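Local coordinates for protein 336aa long hypothetical dTDP-glucose 4,6-dehydratase (Pyrococcus horikoshii, PDB 2HUN) that probably acts as an NAD-dependent dTDP-glucose 4,6-dehydratase, a lyase of the extended short-chain dehydrogenase/reductase family, at residues K194-A199 against D309-N314; K255-L260 against E302-T307. All coordinates share one frame; numbering follows the deposited sequence.

Contact 1 (K194-A199 against D309-N314)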
ATOM      1  N   LYS A 194      -9.866 -18.828 -24.103  1.00 33.74           N
ATOM      2  CA  LYS A 194     -11.259 -18.947 -24.511  1.00 34.14           C
ATOM      3  C   LYS A 194     -11.381 -18.830 -26.026  1.00 35.29           C
ATOM      4  O   LYS A 194     -12.086 -19.616 -26.662  1.00 35.78           O
ATOM      5  CB  LYS A 194     -12.102 -17.855 -23.849  1.00 35.90           C
ATOM      6  CG  LYS A 194     -13.582 -17.909 -24.207  1.00 38.83           C
ATOM      7  CD  LYS A 194     -14.343 -16.680 -23.703  1.00 40.81           C
ATOM      8  CE  LYS A 194     -13.746 -15.385 -24.260  1.00 43.06           C
ATOM      9  NZ  LYS A 194     -13.567 -15.398 -25.754  1.00 44.25           N
ATOM     10  N   THR A 195     -10.694 -17.848 -26.603  1.00 34.38           N
ATOM     11  CA  THR A 195     -10.739 -17.640 -28.044  1.00 34.15           C
ATOM     12  C   THR A 195     -10.217 -18.849 -28.821  1.00 35.00           C
ATOM     13  O   THR A 195     -10.851 -19.290 -29.779  1.00 35.48           O
ATOM     14  CB  THR A 195      -9.927 -16.394 -28.456  1.00 33.62           C
ATOM     15  OG1 THR A 195     -10.460 -15.237 -27.799  1.00 32.00           O
ATOM     16  CG2 THR A 195      -9.998 -16.183 -29.964  1.00 33.58           C
ATOM     17  N   ILE A 196      -9.067 -19.380 -28.414  1.00 34.28           N
ATOM     18  CA  ILE A 196      -8.482 -20.537 -29.088  1.00 33.48           C
ATOM     19  C   ILE A 196      -9.421 -21.739 -29.017  1.00 34.41           C
ATOM     20  O   ILE A 196      -9.723 -22.367 -30.034  1.00 34.01           O
ATOM     21  CB  ILE A 196      -7.134 -20.932 -28.452  1.00 33.88           C
ATOM     22  CG1 ILE A 196      -6.106 -19.817 -28.665  1.00 32.95           C
ATOM     23  CG2 ILE A 196      -6.633 -22.233 -29.061  1.00 33.46           C
ATOM     24  CD1 ILE A 196      -4.848 -19.991 -27.853  1.00 33.47           C
ATOM     25  N   ILE A 197      -9.875 -22.054 -27.808  1.00 34.15           N
ATOM     26  CA  ILE A 197     -10.781 -23.172 -27.589  1.00 33.88           C
ATOM     27  C   ILE A 197     -12.054 -23.063 -28.434  1.00 34.87           C
ATOM     28  O   ILE A 197     -12.385 -23.975 -29.198  1.00 34.68           O
ATOM     29  CB  ILE A 197     -11.165 -23.268 -26.096  1.00 34.64           C
ATOM     30  CG1 ILE A 197      -9.944 -23.714 -25.284  1.00 33.87           C
ATOM     31  CG2 ILE A 197     -12.334 -24.230 -25.911  1.00 33.16           C
ATOM     32  CD1 ILE A 197     -10.150 -23.692 -23.784  1.00 32.00           C
ATOM     33  N   ARG A 198     -12.764 -21.950 -28.300  1.00 34.77           N
ATOM     34  CA  ARG A 198     -13.993 -21.747 -29.056  1.00 36.14           C
ATOM     35  C   ARG A 198     -13.784 -21.789 -30.569  1.00 36.62           C
ATOM     36  O   ARG A 198     -14.589 -22.375 -31.288  1.00 37.14           O
ATOM     37  CB  ARG A 198     -14.648 -20.420 -28.661  1.00 35.92           C
ATOM     38  CG  ARG A 198     -15.277 -20.429 -27.271  1.00 37.00           C
ATOM     39  CD  ARG A 198     -15.832 -19.052 -26.902  1.00 38.62           C
ATOM     40  NE  ARG A 198     -16.978 -18.664 -27.725  1.00 38.90           N
ATOM     41  CZ  ARG A 198     -18.224 -19.085 -27.525  1.00 40.34           C
ATOM     42  NH1 ARG A 198     -18.500 -19.912 -26.521  1.00 36.93           N
ATOM     43  NH2 ARG A 198     -19.198 -18.678 -28.331  1.00 38.91           N
ATOM     44  N   ALA A 199     -12.707 -21.177 -31.051  1.00 36.04           N
ATOM     45  CA  ALA A 199     -12.433 -21.159 -32.482  1.00 36.41           C
ATOM     46  C   ALA A 199     -12.159 -22.566 -33.009  1.00 37.47           C
ATOM     47  O   ALA A 199     -12.579 -22.915 -34.113  1.00 36.72           O
ATOM     48  CB  ALA A 199     -11.251 -20.247 -32.782  1.00 35.12           C
ATOM     49  N   ASP A 309      -0.653 -23.786 -30.176  1.00 33.88           N
ATOM     50  CA  ASP A 309      -0.163 -25.159 -30.220  1.00 34.67           C
ATOM     51  C   ASP A 309      -0.366 -25.886 -28.892  1.00 34.99           C
ATOM     52  O   ASP A 309      -0.807 -27.032 -28.873  1.00 34.50           O
ATOM     53  CB  ASP A 309       1.325 -25.193 -30.577  1.00 37.19           C
ATOM     54  CG  ASP A 309       1.609 -24.646 -31.964  1.00 39.73           C
ATOM     55  OD1 ASP A 309       0.653 -24.240 -32.657  1.00 41.54           O
ATOM     56  OD2 ASP A 309       2.793 -24.623 -32.358  1.00 40.37           O
ATOM     57  N   TRP A 310      -0.044 -25.222 -27.785  1.00 33.12           N
ATOM     58  CA  TRP A 310      -0.184 -25.842 -26.470  1.00 31.17           C
ATOM     59  C   TRP A 310      -1.616 -26.256 -26.145  1.00 30.94           C
ATOM     60  O   TRP A 310      -1.851 -27.374 -25.688  1.00 31.81           O
ATOM     61  CB  TRP A 310       0.315 -24.907 -25.363  1.00 28.13           C
ATOM     62  CG  TRP A 310       0.450 -25.604 -24.039  1.00 26.11           C
ATOM     63  CD1 TRP A 310       1.538 -26.291 -23.587  1.00 26.71           C
ATOM     64  CD2 TRP A 310      -0.559 -25.743 -23.027  1.00 24.91           C
ATOM     65  NE1 TRP A 310       1.271 -26.852 -22.359  1.00 24.86           N
ATOM     66  CE2 TRP A 310      -0.010 -26.532 -21.993  1.00 24.62           C
ATOM     67  CE3 TRP A 310      -1.874 -25.278 -22.895  1.00 25.31           C
ATOM     68  CZ2 TRP A 310      -0.729 -26.869 -20.839  1.00 25.17           C
ATOM     69  CZ3 TRP A 310      -2.592 -25.612 -21.748  1.00 25.87           C
ATOM     70  CH2 TRP A 310      -2.015 -26.403 -20.735  1.00 26.12           C
ATOM     71  N   TYR A 311      -2.569 -25.354 -26.364  1.00 31.48           N
ATOM     72  CA  TYR A 311      -3.965 -25.647 -26.064  1.00 31.28           C
ATOM     73  C   TYR A 311      -4.579 -26.709 -26.961  1.00 32.93           C
ATOM     74  O   TYR A 311      -5.455 -27.463 -26.529  1.00 32.31           O
ATOM     75  CB  TYR A 311      -4.815 -24.372 -26.119  1.00 29.39           C
ATOM     76  CG  TYR A 311      -4.722 -23.570 -24.843  1.00 29.41           C
ATOM     77  CD1 TYR A 311      -3.669 -22.685 -24.633  1.00 28.27           C
ATOM     78  CD2 TYR A 311      -5.631 -23.774 -23.804  1.00 29.13           C
ATOM     79  CE1 TYR A 311      -3.517 -22.025 -23.417  1.00 30.55           C
ATOM     80  CE2 TYR A 311      -5.485 -23.125 -22.583  1.00 30.25           C
ATOM     81  CZ  TYR A 311      -4.423 -22.253 -22.397  1.00 28.68           C
ATOM     82  OH  TYR A 311      -4.242 -21.639 -21.182  1.00 28.66           O
ATOM     83  N   LEU A 312      -4.126 -26.777 -28.206  1.00 33.36           N
ATOM     84  CA  LEU A 312      -4.669 -27.773 -29.111  1.00 35.01           C
ATOM     85  C   LEU A 312      -4.152 -29.170 -28.731  1.00 35.62           C
ATOM     86  O   LEU A 312      -4.896 -30.148 -28.811  1.00 37.93           O
ATOM     87  CB  LEU A 312      -4.322 -27.409 -30.560  1.00 31.90           C
ATOM     88  CG  LEU A 312      -5.010 -26.121 -31.029  1.00 31.27           C
ATOM     89  CD1 LEU A 312      -4.656 -25.823 -32.477  1.00 30.17           C
ATOM     90  CD2 LEU A 312      -6.518 -26.269 -30.868  1.00 31.85           C
ATOM     91  N   LYS A 313      -2.900 -29.249 -28.263  1.00 36.04           N
ATOM     92  CA  LYS A 313      -2.284 -30.520 -27.861  1.00 36.69           C
ATOM     93  C   LYS A 313      -2.514 -30.904 -26.402  1.00 34.90           C
ATOM     94  O   LYS A 313      -2.107 -31.981 -25.965  1.00 36.07           O
ATOM     95  CB  LYS A 313      -0.767 -30.480 -28.099  1.00 39.14           C
ATOM     96  CG  LYS A 313      -0.001 -31.642 -27.448  1.00 43.13           C
ATOM     97  CD  LYS A 313       1.420 -31.253 -27.060  1.00 45.30           C
ATOM     98  CE  LYS A 313       2.069 -32.348 -26.219  1.00 46.93           C
ATOM     99  NZ  LYS A 313       1.074 -33.119 -25.403  1.00 47.68           N
ATOM    100  N   ASN A 314      -3.151 -30.037 -25.632  1.00 31.93           N
ATOM    101  CA  ASN A 314      -3.353 -30.364 -24.233  1.00 31.03           C
ATOM    102  C   ASN A 314      -4.803 -30.252 -23.830  1.00 29.75           C
ATOM    103  O   ASN A 314      -5.133 -29.721 -22.768  1.00 28.31           O
ATOM    104  CB  ASN A 314      -2.472 -29.461 -23.368  1.00 29.33           C
ATOM    105  CG  ASN A 314      -1.016 -29.891 -23.386  1.00 30.68           C
ATOM    106  OD1 ASN A 314      -0.641 -30.860 -22.724  1.00 31.27           O
ATOM    107  ND2 ASN A 314      -0.189 -29.185 -24.161  1.00 29.01           N
TER

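Contact 2 (K255-L260 against E302-T307)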
ATOM      1  N   LYS A 255      -8.311 -11.219 -33.894  1.00 36.80           N
ATOM      2  CA  LYS A 255      -7.955 -11.288 -35.310  1.00 37.50           C
ATOM      3  C   LYS A 255      -6.637 -12.022 -35.534  1.00 36.75           C
ATOM      4  O   LYS A 255      -6.493 -12.776 -36.495  1.00 38.33           O
ATOM      5  CB  LYS A 255      -7.851  -9.885 -35.922  1.00 40.80           C
ATOM      6  CG  LYS A 255      -9.180  -9.284 -36.378  1.00 43.66           C
ATOM      7  CD  LYS A 255      -8.974  -7.909 -37.011  1.00 46.05           C
ATOM      8  CE  LYS A 255     -10.294  -7.186 -37.225  1.00 47.22           C
ATOM      9  NZ  LYS A 255     -10.093  -5.836 -37.821  1.00 49.04           N
ATOM     10  N   ILE A 256      -5.671 -11.797 -34.650  1.00 35.51           N
ATOM     11  CA  ILE A 256      -4.370 -12.443 -34.774  1.00 33.64           C
ATOM     12  C   ILE A 256      -4.447 -13.933 -34.433  1.00 32.45           C
ATOM     13  O   ILE A 256      -3.808 -14.759 -35.084  1.00 33.49           O
ATOM     14  CB  ILE A 256      -3.323 -11.726 -33.878  1.00 33.11           C
ATOM     15  CG1 ILE A 256      -3.013 -10.349 -34.474  1.00 34.08           C
ATOM     16  CG2 ILE A 256      -2.056 -12.559 -33.765  1.00 32.30           C
ATOM     17  CD1 ILE A 256      -2.086  -9.495 -33.637  1.00 33.95           C
ATOM     18  N   ILE A 257      -5.233 -14.278 -33.420  1.00 32.92           N
ATOM     19  CA  ILE A 257      -5.389 -15.675 -33.027  1.00 32.17           C
ATOM     20  C   ILE A 257      -5.989 -16.485 -34.177  1.00 33.38           C
ATOM     21  O   ILE A 257      -5.524 -17.579 -34.494  1.00 33.62           O
ATOM     22  CB  ILE A 257      -6.308 -15.809 -31.788  1.00 32.01           C
ATOM     23  CG1 ILE A 257      -5.585 -15.276 -30.546  1.00 30.61           C
ATOM     24  CG2 ILE A 257      -6.723 -17.269 -31.592  1.00 30.25           C
ATOM     25  CD1 ILE A 257      -6.426 -15.291 -29.289  1.00 28.76           C
ATOM     26  N   LEU A 258      -7.025 -15.939 -34.803  1.00 35.57           N
ATOM     27  CA  LEU A 258      -7.684 -16.622 -35.910  1.00 37.28           C
ATOM     28  C   LEU A 258      -6.732 -16.799 -37.079  1.00 38.09           C
ATOM     29  O   LEU A 258      -6.657 -17.879 -37.666  1.00 39.58           O
ATOM     30  CB  LEU A 258      -8.925 -15.841 -36.344  1.00 35.99           C
ATOM     31  CG  LEU A 258      -9.962 -15.695 -35.229  1.00 36.95           C
ATOM     32  CD1 LEU A 258     -11.179 -14.961 -35.747  1.00 38.73           C
ATOM     33  CD2 LEU A 258     -10.346 -17.072 -34.706  1.00 38.66           C
ATOM     34  N   ARG A 259      -6.006 -15.739 -37.419  1.00 38.87           N
ATOM     35  CA  ARG A 259      -5.052 -15.812 -38.513  1.00 39.70           C
ATOM     36  C   ARG A 259      -4.045 -16.920 -38.241  1.00 40.78           C
ATOM     37  O   ARG A 259      -3.805 -17.776 -39.092  1.00 40.60           O
ATOM     38  CB  ARG A 259      -4.314 -14.476 -38.679  1.00 40.32           C
ATOM     39  CG  ARG A 259      -3.007 -14.597 -39.455  1.00 41.48           C
ATOM     40  CD  ARG A 259      -2.446 -13.236 -39.850  1.00 42.85           C
ATOM     41  NE  ARG A 259      -2.058 -12.407 -38.708  1.00 42.65           N
ATOM     42  CZ  ARG A 259      -0.931 -12.557 -38.012  1.00 41.73           C
ATOM     43  NH1 ARG A 259      -0.062 -13.510 -38.326  1.00 41.56           N
ATOM     44  NH2 ARG A 259      -0.669 -11.740 -37.000  1.00 42.03           N
ATOM     45  N   LEU A 260      -3.472 -16.908 -37.041  1.00 42.05           N
ATOM     46  CA  LEU A 260      -2.467 -17.896 -36.662  1.00 42.84           C
ATOM     47  C   LEU A 260      -3.020 -19.304 -36.523  1.00 42.93           C
ATOM     48  O   LEU A 260      -2.262 -20.272 -36.456  1.00 42.76           O
ATOM     49  CB  LEU A 260      -1.763 -17.460 -35.372  1.00 43.33           C
ATOM     50  CG  LEU A 260      -0.912 -16.195 -35.545  1.00 44.43           C
ATOM     51  CD1 LEU A 260      -0.350 -15.741 -34.206  1.00 43.91           C
ATOM     52  CD2 LEU A 260       0.214 -16.478 -36.532  1.00 44.00           C
ATOM     53  N   GLU A 302       4.693 -14.932 -32.093  1.00 35.83           N
ATOM     54  CA  GLU A 302       5.359 -16.160 -31.689  1.00 35.84           C
ATOM     55  C   GLU A 302       4.730 -16.705 -30.408  1.00 34.66           C
ATOM     56  O   GLU A 302       4.530 -17.910 -30.269  1.00 34.27           O
ATOM     57  CB  GLU A 302       6.858 -15.909 -31.479  1.00 37.21           C
ATOM     58  CG  GLU A 302       7.605 -15.523 -32.753  1.00 39.91           C
ATOM     59  CD  GLU A 302       9.070 -15.215 -32.505  1.00 40.66           C
ATOM     60  OE1 GLU A 302       9.358 -14.360 -31.646  1.00 41.24           O
ATOM     61  OE2 GLU A 302       9.937 -15.823 -33.169  1.00 44.68           O
ATOM     62  N   GLY A 303       4.404 -15.808 -29.484  1.00 34.18           N
ATOM     63  CA  GLY A 303       3.809 -16.224 -28.226  1.00 33.65           C
ATOM     64  C   GLY A 303       2.409 -16.789 -28.379  1.00 33.20           C
ATOM     65  O   GLY A 303       2.036 -17.730 -27.675  1.00 31.09           O
ATOM     66  N   ILE A 304       1.631 -16.201 -29.286  1.00 32.38           N
ATOM     67  CA  ILE A 304       0.263 -16.652 -29.538  1.00 33.13           C
ATOM     68  C   ILE A 304       0.293 -18.003 -30.249  1.00 33.39           C
ATOM     69  O   ILE A 304      -0.504 -18.891 -29.954  1.00 34.37           O
ATOM     70  CB  ILE A 304      -0.507 -15.619 -30.400  1.00 31.68           C
ATOM     71  CG1 ILE A 304      -0.899 -14.419 -29.537  1.00 31.65           C
ATOM     72  CG2 ILE A 304      -1.748 -16.254 -31.017  1.00 31.79           C
ATOM     73  CD1 ILE A 304      -1.856 -14.766 -28.392  1.00 31.01           C
ATOM     74  N   LYS A 305       1.230 -18.143 -31.181  1.00 34.52           N
ATOM     75  CA  LYS A 305       1.407 -19.375 -31.938  1.00 35.58           C
ATOM     76  C   LYS A 305       1.755 -20.510 -30.972  1.00 35.34           C
ATOM     77  O   LYS A 305       1.211 -21.607 -31.068  1.00 35.69           O
ATOM     78  CB  LYS A 305       2.533 -19.196 -32.960  1.00 37.51           C
ATOM     79  CG  LYS A 305       2.774 -20.383 -33.880  1.00 41.28           C
ATOM     80  CD  LYS A 305       1.746 -20.448 -35.001  1.00 44.45           C
ATOM     81  CE  LYS A 305       2.415 -20.403 -36.379  1.00 45.98           C
ATOM     82  NZ  LYS A 305       3.066 -19.089 -36.689  1.00 46.18           N
ATOM     83  N   LYS A 306       2.665 -20.241 -30.039  1.00 35.13           N
ATOM     84  CA  LYS A 306       3.066 -21.250 -29.064  1.00 34.14           C
ATOM     85  C   LYS A 306       1.895 -21.568 -28.143  1.00 32.05           C
ATOM     86  O   LYS A 306       1.739 -22.699 -27.693  1.00 32.31           O
ATOM     87  CB  LYS A 306       4.259 -20.763 -28.231  1.00 36.01           C
ATOM     88  CG  LYS A 306       5.554 -20.625 -29.018  1.00 37.42           C
ATOM     89  CD  LYS A 306       6.753 -20.397 -28.105  1.00 40.23           C
ATOM     90  CE  LYS A 306       6.883 -21.516 -27.083  1.00 40.47           C
ATOM     91  NZ  LYS A 306       8.295 -21.907 -26.866  1.00 41.50           N
ATOM     92  N   THR A 307       1.075 -20.561 -27.874  1.00 30.14           N
ATOM     93  CA  THR A 307      -0.081 -20.727 -27.009  1.00 29.81           C
ATOM     94  C   THR A 307      -1.165 -21.535 -27.729  1.00 31.21           C
ATOM     95  O   THR A 307      -1.842 -22.367 -27.117  1.00 30.76           O
ATOM     96  CB  THR A 307      -0.632 -19.353 -26.570  1.00 28.83           C
ATOM     97  OG1 THR A 307       0.397 -18.639 -25.868  1.00 28.62           O
ATOM     98  CG2 THR A 307      -1.838 -19.523 -25.650  1.00 25.70           C
TER

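Contact 1 (K194-A199 against D309-N314)
Helix 191-200 packs against the C-terminal part of helix 300-313 in the smaller, C-terminal part of this extended short-chain dehydrogenase fold. I196 and Y311 are the main pair, and both are buried. The CG2 methyl of I196 lies 4.1 Å from CB of Y311, so it meets the base of the tyrosine and not its hydroxyl end. CG2 of I196 stands anti to the backbone N, while CG1 runs beside that N (chi1 -65°). Both branches thus bear on Y311, CG2 at its base and CD1, at the end of the CG1 branch, obliquely at its ring. I196 CG2 also reaches L312 CD2 at 4.4 Å, a looser contact at the exposed margin. The I196 and Y311 side chains cross at about a right angle. No hydrogen bond joins the two segments.

The Y311 ring is held from other directions. W310 CE3 lies 3.6 Å above one face, toward the rim. The hydroxyl OH is hydrogen-bonded to the backbone O of Q186, which ties the ring to the loop that leads into helix 191-200. Further along 309-314, the N314 side chain folds back over W310. Its ND2 donates to W310 O over 2.9 Å, with the acceptor close to the amide plane. N314 ND2 also sits above one face of the W310 ring, toward its rim.

Y311 lies about 6 Å from F14, an NAD(+)-binding residue, measured between side chains. The contact is apolar helix-to-helix packing in the C-terminal part of the fold, beside the Rossmann domain that holds NAD.

Contact 2 (K255-L260 against E302-T307)
I257, L260 and I304 all have chi1 near -70°, with the branch CG1, or CG in leucine, beside the backbone N and anti to the carbonyl carbon. In I304 this turns the CG2 methyl toward helix 250-260, where it meets two residues about one helical turn apart. CD1 of L260 touches I304 CG2 at 3.5 Å, a close fit. L260 CD1 also lies 3.8 Å from I304 CB, so the leucine methyl rests against the branch point of the isoleucine. From the other residue, I257 CG1 approaches I304 CG2 at 4.0 Å. Both side chains cross that of I304 at about a right angle.

L260 uses its second methyl on K305. That lysine leaves the helix with CG anti to the backbone N (chi1 -177°) and then bends at each later torsion. The bends bring K305 NZ to 3.9 Å from L260 CD2, at the exposed margin. No hydrogen bond crosses between the segments. A polar tie lies nearby: R259 NH2 forms a salt bridge with D301, just before 302-307.

Within helix 300-313, T307 OG1 donates to G303 O over 2.6 Å. T307 N bonds to the same oxygen from the opposite face of its plane. The threonine hydroxyl is thus satisfied inside its own helix.

The segment axes approach to 9.8 Å and cross at -60°. This is packing of two inclined helices, and it joins helix 250-260 to helix 300-313 in the C-terminal part of the dehydratase fold.

Contacts 1 and 2 share helix 300-313. Contact 2 lies on 302-307 and contact 1 on 309-314, though the two partner helices overlap along it. Those partner helices, 250-260 and 191-200, also touch each other, as in T195 CG2 to I257 CD1 at 3.7 Å, so the three helices pack around a common apolar centre. I196 of contact 1 reaches both I257 and T307 of contact 2. Contact 1 is the smaller but more buried interface, with an aromatic residue near the NAD site. Contact 2 buries more area and is aliphatic, but it runs out to the surface, where a lysine borders it.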